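Side-chain contacts in fluorescence recovery protein (Synechocystis sp., PDB 4JDX), which speeds the return of activated orange carotenoid protein to its resting form, thereby restoring fluorescence after photoprotective quenching in cyanobacteria: residues A64-H67 / E68-K72; K57-D60 / F61-K65; F84-L87 / L88-L92. All coordinates share one frame; numbering follows the deposited sequence.

How the interactions relate
Following the chain from the N terminus, interaction 2 (57-65) comes first, on helix 53-70; interaction 1 (64-72) shares A64 and K65 with it and runs just past the helix end, their centres about 10 Å apart. Interaction 3 (84-92) follows on helix 80-89 and the turn after it. Each contact joins side chains three to five residues apart, so none closes a long loop and none nests in another. The main polar tie is the salt bridge K72 NZ to E90 OE1, 2.5 Å, between residues just after the two helices, with K72 also packing on L87 and L92. Interactions 2 and 3 do not touch, their nearest atoms being about 6 Å apart.

Interaction 1 (A64-H67 / E68-K72); sequences AKRH and EIDGK
E68 N donates to A64 O at 2.9 Å, nearly straight, the shortest of three main-chain bonds that carry helix 53-70 into its last turn; I69 N to K65 O and D70 N to R66 O are the others. On the same turn the side chains of K65 and E68 run side by side, pointing the same way. K65 bends at chi2 (69°) and chi4 (60°), which lays its methylenes along the carboxylate, with CD 3.4 Å from E68 OE1, while NZ makes a long salt bridge to the same oxygen at 3.6 Å. Beyond CG the E68 chain is extended, and K72 NZ makes a salt bridge to E68 OE2, 3.2 Å, its hydrogen bond weak, so that K65, E68 and K72 form a salt-bridge network. A glutamate suits this place because its two oxygens can serve two lysines; the ammonium groups, K65 NZ and K72 NZ 4.7 Å apart, share the carboxylate, which would be expected to keep it ionised.

I69 is the buried residue of the turn, its branched apolar side chain suited to packing on helix 17-47. With CG1 anti to the carbonyl carbon (chi1 -71°), the branch leans back over K65 O. D70 also folds back toward R66 O, though the exact placing of its carboxylate is doubtful. The extended R66 chain crosses D70 obliquely, and R66 NE stays 4.8 Å from D70 OD2, too far for a salt bridge.

K72 continues the network to E34 on helix 17-47 and to E90 beyond helix 80-89. I69 packs on Y31 and E34 of helix 17-47, and K65 on L38. R66 instead reaches the second subunit, packing on its W56 and giving a weak hydrogen bond to its H59, so this end of helix 53-70 lies between helix 17-47 and the dimer partner.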
loop_
_atom_site.group_PDB
_atom_site.type_symbol
_atom_site.label_atom_id
_atom_site.label_comp_id
_atom_site.label_asym_id
_atom_site.label_seq_id
_atom_site.Cartn_x
_atom_site.Cartn_y
_atom_site.Cartn_z
ATOM N N ALA A 64 2.533 6.745 -1.967
ATOM C CA ALA A 64 3.053 8.094 -2.133
ATOM C C ALA A 64 4.446 8.214 -1.531
ATOM O O ALA A 64 5.370 8.709 -2.177
ATOM C CB ALA A 64 2.109 9.101 -1.484
ATOM N N LYS A 65 4.592 7.754 -0.293
ATOM C CA LYS A 65 5.858 7.871 0.417
ATOM C C LYS A 65 6.937 7.064 -0.290
ATOM O O LYS A 65 8.115 7.415 -0.247
ATOM C CB LYS A 65 5.716 7.398 1.866
ATOM C CG LYS A 65 6.546 8.199 2.859
ATOM C CD LYS A 65 6.016 9.620 3.007
ATOM C CE LYS A 65 6.714 10.373 4.131
ATOM N NZ LYS A 65 8.184 10.478 3.917
ATOM N N ARG A 66 6.531 5.986 -0.952
ATOM C CA ARG A 66 7.475 5.129 -1.656
ATOM C C ARG A 66 7.979 5.797 -2.932
ATOM O O ARG A 66 9.150 5.666 -3.291
ATOM C CB ARG A 66 6.832 3.785 -1.995
ATOM C CG ARG A 66 7.770 2.842 -2.719
ATOM C CD ARG A 66 7.269 1.411 -2.694
ATOM N NE ARG A 66 8.149 0.518 -3.444
ATOM C CZ ARG A 66 8.040 -0.806 -3.464
ATOM N NH1 ARG A 66 7.089 -1.408 -2.765
ATOM N NH2 ARG A 66 8.887 -1.531 -4.180
ATOM N N HIS A 67 7.090 6.511 -3.614
ATOM C CA HIS A 67 7.453 7.194 -4.850
ATOM C C HIS A 67 8.329 8.402 -4.540
ATOM O O HIS A 67 9.270 8.706 -5.272
ATOM C CB HIS A 67 6.204 7.641 -5.612
ATOM C CG HIS A 67 6.503 8.273 -6.937
ATOM N ND1 HIS A 67 6.187 9.583 -7.224
ATOM C CD2 HIS A 67 7.100 7.777 -8.046
ATOM C CE1 HIS A 67 6.570 9.866 -8.457
ATOM N NE2 HIS A 67 7.127 8.787 -8.976
ATOM N N GLU A 68 7.999 9.085 -3.450
ATOM C CA GLU A 68 8.775 10.222 -2.971
ATOM C C GLU A 68 10.215 9.800 -2.710
ATOM O O GLU A 68 11.159 10.429 -3.188
ATOM C CB GLU A 68 8.157 10.749 -1.673
ATOM C CG GLU A 68 8.928 11.878 -1.007
ATOM C CD GLU A 68 8.386 12.216 0.366
ATOM O OE1 GLU A 68 7.275 11.752 0.696
ATOM O OE2 GLU A 68 9.069 12.941 1.119
ATOM N N ILE A 69 10.362 8.720 -1.953
ATOM C CA ILE A 69 11.670 8.222 -1.542
ATOM C C ILE A 69 12.506 7.732 -2.721
ATOM O O ILE A 69 13.722 7.924 -2.750
ATOM C CB ILE A 69 11.518 7.079 -0.520
ATOM C CG1 ILE A 69 11.024 7.641 0.816
ATOM C CG2 ILE A 69 12.839 6.328 -0.340
ATOM C CD1 ILE A 69 10.721 6.588 1.860
ATOM N N ASP A 70 11.852 7.103 -3.691
ATOM C CA ASP A 70 12.543 6.573 -4.860
ATOM C C ASP A 70 13.378 7.647 -5.554
ATOM O O ASP A 70 14.434 7.353 -6.115
ATOM C CB ASP A 70 11.539 5.985 -5.856
ATOM C CG ASP A 70 10.966 4.654 -5.398
ATOM O OD1 ASP A 70 11.592 3.990 -4.546
ATOM O OD2 ASP A 70 9.890 4.271 -5.904
ATOM N N GLY A 71 12.909 8.891 -5.503
ATOM C CA GLY A 71 13.563 9.975 -6.215
ATOM C C GLY A 71 14.003 11.130 -5.332
ATOM O O GLY A 71 14.378 12.189 -5.835
ATOM N N LYS A 72 13.973 10.930 -4.017
ATOM C CA LYS A 72 14.280 12.006 -3.077
ATOM C C LYS A 72 15.778 12.279 -2.949
ATOM O O LYS A 72 16.195 13.426 -2.794
ATOM C CB LYS A 72 13.709 11.693 -1.690
ATOM C CG LYS A 72 14.168 12.667 -0.616
ATOM C CD LYS A 72 13.648 12.289 0.756
ATOM C CE LYS A 72 12.284 12.894 1.020
ATOM N NZ LYS A 72 11.928 12.820 2.460
#

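Interaction 2 (K57-D60 / F61-K65); sequences KLHD and FLSAK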
loop_
_atom_site.group_PDB
_atom_site.type_symbol
_atom_site.label_atom_id
_atom_site.label_comp_id
_atom_site.label_asym_id
_atom_site.label_seq_id
_atom_site.Cartn_x
_atom_site.Cartn_y
_atom_site.Cartn_z
ATOM N N LYS A 57 -6.414 4.301 3.132
ATOM C CA LYS A 57 -5.659 5.513 3.422
ATOM C C LYS A 57 -4.195 5.159 3.631
ATOM O O LYS A 57 -3.300 5.853 3.149
ATOM C CB LYS A 57 -6.203 6.199 4.673
ATOM C CG LYS A 57 -7.559 6.844 4.488
ATOM C CD LYS A 57 -7.965 7.629 5.720
ATOM C CE LYS A 57 -9.402 8.111 5.627
ATOM N NZ LYS A 57 -10.364 7.002 5.865
ATOM N N LEU A 58 -3.965 4.070 4.355
ATOM C CA LEU A 58 -2.617 3.577 4.604
ATOM C C LEU A 58 -1.961 3.196 3.288
ATOM O O LEU A 58 -0.794 3.499 3.045
ATOM C CB LEU A 58 -2.664 2.359 5.524
ATOM C CG LEU A 58 -1.355 1.575 5.658
ATOM C CD1 LEU A 58 -0.267 2.433 6.302
ATOM C CD2 LEU A 58 -1.591 0.290 6.442
ATOM N N HIS A 59 -2.726 2.522 2.440
ATOM C CA HIS A 59 -2.241 2.118 1.132
ATOM C C HIS A 59 -1.806 3.328 0.313
ATOM O O HIS A 59 -0.741 3.321 -0.305
ATOM C CB HIS A 59 -3.329 1.359 0.382
ATOM C CG HIS A 59 -2.958 1.026 -1.029
ATOM N ND1 HIS A 59 -1.994 0.096 -1.341
ATOM C CD2 HIS A 59 -3.413 1.514 -2.206
ATOM C CE1 HIS A 59 -1.876 0.015 -2.656
ATOM N NE2 HIS A 59 -2.724 0.863 -3.204
ATOM N N ASP A 60 -2.638 4.365 0.312
ATOM C CA ASP A 60 -2.342 5.584 -0.428
ATOM C C ASP A 60 -1.064 6.217 0.105
ATOM O O ASP A 60 -0.229 6.705 -0.658
ATOM C CB ASP A 60 -3.499 6.578 -0.307
ATOM C CG ASP A 60 -4.774 6.076 -0.957
ATOM O OD1 ASP A 60 -4.693 5.191 -1.835
ATOM O OD2 ASP A 60 -5.859 6.576 -0.591
ATOM N N PHE A 61 -0.925 6.202 1.426
ATOM C CA PHE A 61 0.246 6.755 2.096
ATOM C C PHE A 61 1.529 6.056 1.649
ATOM O O PHE A 61 2.507 6.714 1.294
ATOM C CB PHE A 61 0.077 6.644 3.614
ATOM C CG PHE A 61 1.308 7.016 4.395
ATOM C CD1 PHE A 61 1.621 8.339 4.636
ATOM C CD2 PHE A 61 2.147 6.037 4.896
ATOM C CE1 PHE A 61 2.752 8.679 5.353
ATOM C CE2 PHE A 61 3.275 6.372 5.615
ATOM C CZ PHE A 61 3.578 7.693 5.844
ATOM N N LEU A 62 1.524 4.726 1.666
ATOM C CA LEU A 62 2.683 3.942 1.237
ATOM C C LEU A 62 3.029 4.190 -0.226
ATOM O O LEU A 62 4.196 4.363 -0.576
ATOM C CB LEU A 62 2.430 2.448 1.441
ATOM C CG LEU A 62 2.719 1.889 2.832
ATOM C CD1 LEU A 62 2.097 0.508 2.981
ATOM C CD2 LEU A 62 4.223 1.841 3.083
ATOM N N SER A 63 2.010 4.186 -1.079
ATOM C CA SER A 63 2.209 4.417 -2.504
ATOM C C SER A 63 2.948 5.728 -2.714
ATOM O O SER A 63 3.874 5.813 -3.520
ATOM C CB SER A 63 0.868 4.470 -3.239
ATOM O OG SER A 63 0.280 3.181 -3.389
ATOM N N ALA A 64 2.533 6.745 -1.967
ATOM C CA ALA A 64 3.053 8.094 -2.133
ATOM C C ALA A 64 4.446 8.214 -1.531
ATOM O O ALA A 64 5.370 8.709 -2.177
ATOM C CB ALA A 64 2.109 9.101 -1.484
ATOM N N LYS A 65 4.592 7.754 -0.293
ATOM C CA LYS A 65 5.858 7.871 0.417
ATOM C C LYS A 65 6.937 7.064 -0.290
ATOM O O LYS A 65 8.115 7.415 -0.247
ATOM C CB LYS A 65 5.716 7.398 1.866
ATOM C CG LYS A 65 6.546 8.199 2.859
ATOM C CD LYS A 65 6.016 9.620 3.007
ATOM C CE LYS A 65 6.714 10.373 4.131
ATOM N NZ LYS A 65 8.184 10.478 3.917
HETATM O O HOH W 1 -2.560 4.386 -4.000
#
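The polar side-chain contacts gather round S63 and H59. S63 OG sits over one face of the H59 imidazole, displaced toward its rim and 3.8 Å from NE2. It also lies 3.3 Å from H59 O, at best a weak bond and not a settled one, since the same proton has another acceptor within reach. The hydroxyl stays close to the helix because OG lies anti to the carbonyl carbon (chi1 -74°), which turns it back toward the preceding turn. One water bridges D60 and S63: it donates to D60 OD1 at 3.1 Å and is hydrogen-bonded to S63 OG as well. A serine fits here, being small enough to sit beside a ring while still offering a polar group to water.

Backbone bonds form the regular frame: F61 N, L62 N, S63 N and A64 N donate to K57 O, L58 O, H59 O and D60 O, S63 N to H59 O being 3.0 Å.

The apolar pair is L58 and L62, four residues apart, which meet loosely, L58 CG 4.5 Å from L62 CD1. F61 instead touches the backbone, its CB 3.3 Å from L58 O, which lies at the edge of the phenyl ring near its plane.

L58, F61 and L62 pack on helix 17-47 at Q45, L38 and V42, whereas S63 makes a weak hydrogen bond to H59 of the second subunit and H59 packs on that subunit's R66; L62 touches both sides, meeting H59 of the second subunit too. This is consistent with a helix of an antiparallel helical hairpin that also faces the second subunit of a probable dimer.

Interaction 3 (F84-L87 / L88-L92); sequences FAQL and LKEGL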
loop_
_atom_site.group_PDB
_atom_site.type_symbol
_atom_site.label_atom_id
_atom_site.label_comp_id
_atom_site.label_asym_id
_atom_site.label_seq_id
_atom_site.Cartn_x
_atom_site.Cartn_y
_atom_site.Cartn_z
ATOM N N PHE A 84 19.495 18.538 0.647
ATOM C CA PHE A 84 19.986 18.614 2.020
ATOM C C PHE A 84 19.099 19.507 2.879
ATOM O O PHE A 84 18.784 19.170 4.021
ATOM C CB PHE A 84 21.433 19.112 2.056
ATOM C CG PHE A 84 22.447 18.030 1.807
ATOM C CD1 PHE A 84 22.520 16.933 2.644
ATOM C CD2 PHE A 84 23.324 18.109 0.740
ATOM C CE1 PHE A 84 23.446 15.936 2.420
ATOM C CE2 PHE A 84 24.253 17.111 0.515
ATOM C CZ PHE A 84 24.312 16.026 1.356
ATOM N N ALA A 85 18.686 20.639 2.318
ATOM C CA ALA A 85 17.799 21.562 3.012
ATOM C C ALA A 85 16.512 20.851 3.418
ATOM O O ALA A 85 16.038 20.994 4.547
ATOM C CB ALA A 85 17.484 22.755 2.123
ATOM N N GLN A 86 15.955 20.080 2.491
ATOM C CA GLN A 86 14.728 19.331 2.750
ATOM C C GLN A 86 14.947 18.299 3.855
ATOM O O GLN A 86 14.147 18.191 4.786
ATOM C CB GLN A 86 14.253 18.629 1.479
ATOM C CG GLN A 86 12.881 17.988 1.609
ATOM C CD GLN A 86 11.769 19.013 1.781
ATOM O OE1 GLN A 86 11.920 20.176 1.406
ATOM N NE2 GLN A 86 10.647 18.585 2.351
ATOM N N LEU A 87 16.034 17.544 3.740
ATOM C CA LEU A 87 16.396 16.542 4.737
ATOM C C LEU A 87 16.543 17.170 6.115
ATOM O O LEU A 87 16.141 16.587 7.123
ATOM C CB LEU A 87 17.709 15.862 4.348
ATOM C CG LEU A 87 17.673 15.050 3.053
ATOM C CD1 LEU A 87 19.062 14.520 2.715
ATOM C CD2 LEU A 87 16.653 13.914 3.155
ATOM N N LEU A 88 17.124 18.365 6.149
ATOM C CA LEU A 88 17.329 19.087 7.397
ATOM C C LEU A 88 15.991 19.535 7.965
ATOM O O LEU A 88 15.742 19.429 9.168
ATOM C CB LEU A 88 18.217 20.304 7.152
ATOM C CG LEU A 88 18.563 21.146 8.378
ATOM C CD1 LEU A 88 19.398 20.348 9.372
ATOM C CD2 LEU A 88 19.288 22.405 7.941
ATOM N N LYS A 89 15.127 20.032 7.087
ATOM C CA LYS A 89 13.802 20.478 7.488
ATOM C C LYS A 89 12.973 19.303 7.998
ATOM O O LYS A 89 12.163 19.453 8.913
ATOM C CB LYS A 89 13.092 21.143 6.309
ATOM C CG LYS A 89 11.880 21.960 6.713
ATOM C CD LYS A 89 11.158 22.526 5.507
ATOM C CE LYS A 89 9.974 23.370 5.937
ATOM N NZ LYS A 89 9.051 23.645 4.805
ATOM N N GLU A 90 13.187 18.133 7.404
ATOM C CA GLU A 90 12.441 16.932 7.764
ATOM C C GLU A 90 13.082 16.189 8.937
ATOM O O GLU A 90 12.555 15.176 9.398
ATOM C CB GLU A 90 12.331 15.997 6.558
ATOM C CG GLU A 90 11.454 16.526 5.433
ATOM C CD GLU A 90 11.374 15.572 4.259
ATOM O OE1 GLU A 90 11.961 14.474 4.344
ATOM O OE2 GLU A 90 10.726 15.919 3.251
ATOM N N GLY A 91 14.217 16.688 9.416
ATOM C CA GLY A 91 14.883 16.092 10.561
ATOM C C GLY A 91 15.613 14.803 10.227
ATOM O O GLY A 91 15.966 14.034 11.123
ATOM N N LEU A 92 15.844 14.567 8.939
ATOM C CA LEU A 92 16.525 13.357 8.488
ATOM C C LEU A 92 18.045 13.503 8.563
ATOM O O LEU A 92 18.777 12.514 8.534
ATOM C CB LEU A 92 16.086 12.998 7.066
ATOM C CG LEU A 92 14.628 12.535 6.961
ATOM C CD1 LEU A 92 14.243 12.237 5.519
ATOM C CD2 LEU A 92 14.390 11.318 7.846
#
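Q86 and E90 meet with their flat groups almost perpendicular, amide and carboxylate planes 87° apart. Q86 NE2 donates to E90 OE2 at 2.8 Å and 170°; the acceptor lies in the amide plane, but the amide approaches OE2 on its anti side, somewhat out of the carboxylate plane. A bend at chi2 (67°) swings the Q86 amide forward to this oxygen, while the extended E90 chain runs back past Q86 O. The other carboxylate oxygen, OE1, is salt-bridged to K72. Replacing E90 by an alanine would probably leave the Q86 amide without this acceptor and take from K72 one of its carboxylate partners.

L87 and L92 cross at about a right angle, CD2 of L87 3.8 Å from CD1 of L92. This apolar pair accompanies a Schellman motif: L92 N bonds to L87 O at 2.7 Å, and G91 N makes a weak bond to L88 O. G91 carries the positive phi that the turn requires, a conformation glycine adopts easily.

F84 and L88 meet I109 of helix 103-114; F84 and L87 also meet F27 of helix 17-47, and L92, just past helix 80-89, touches E34 of helix 17-47.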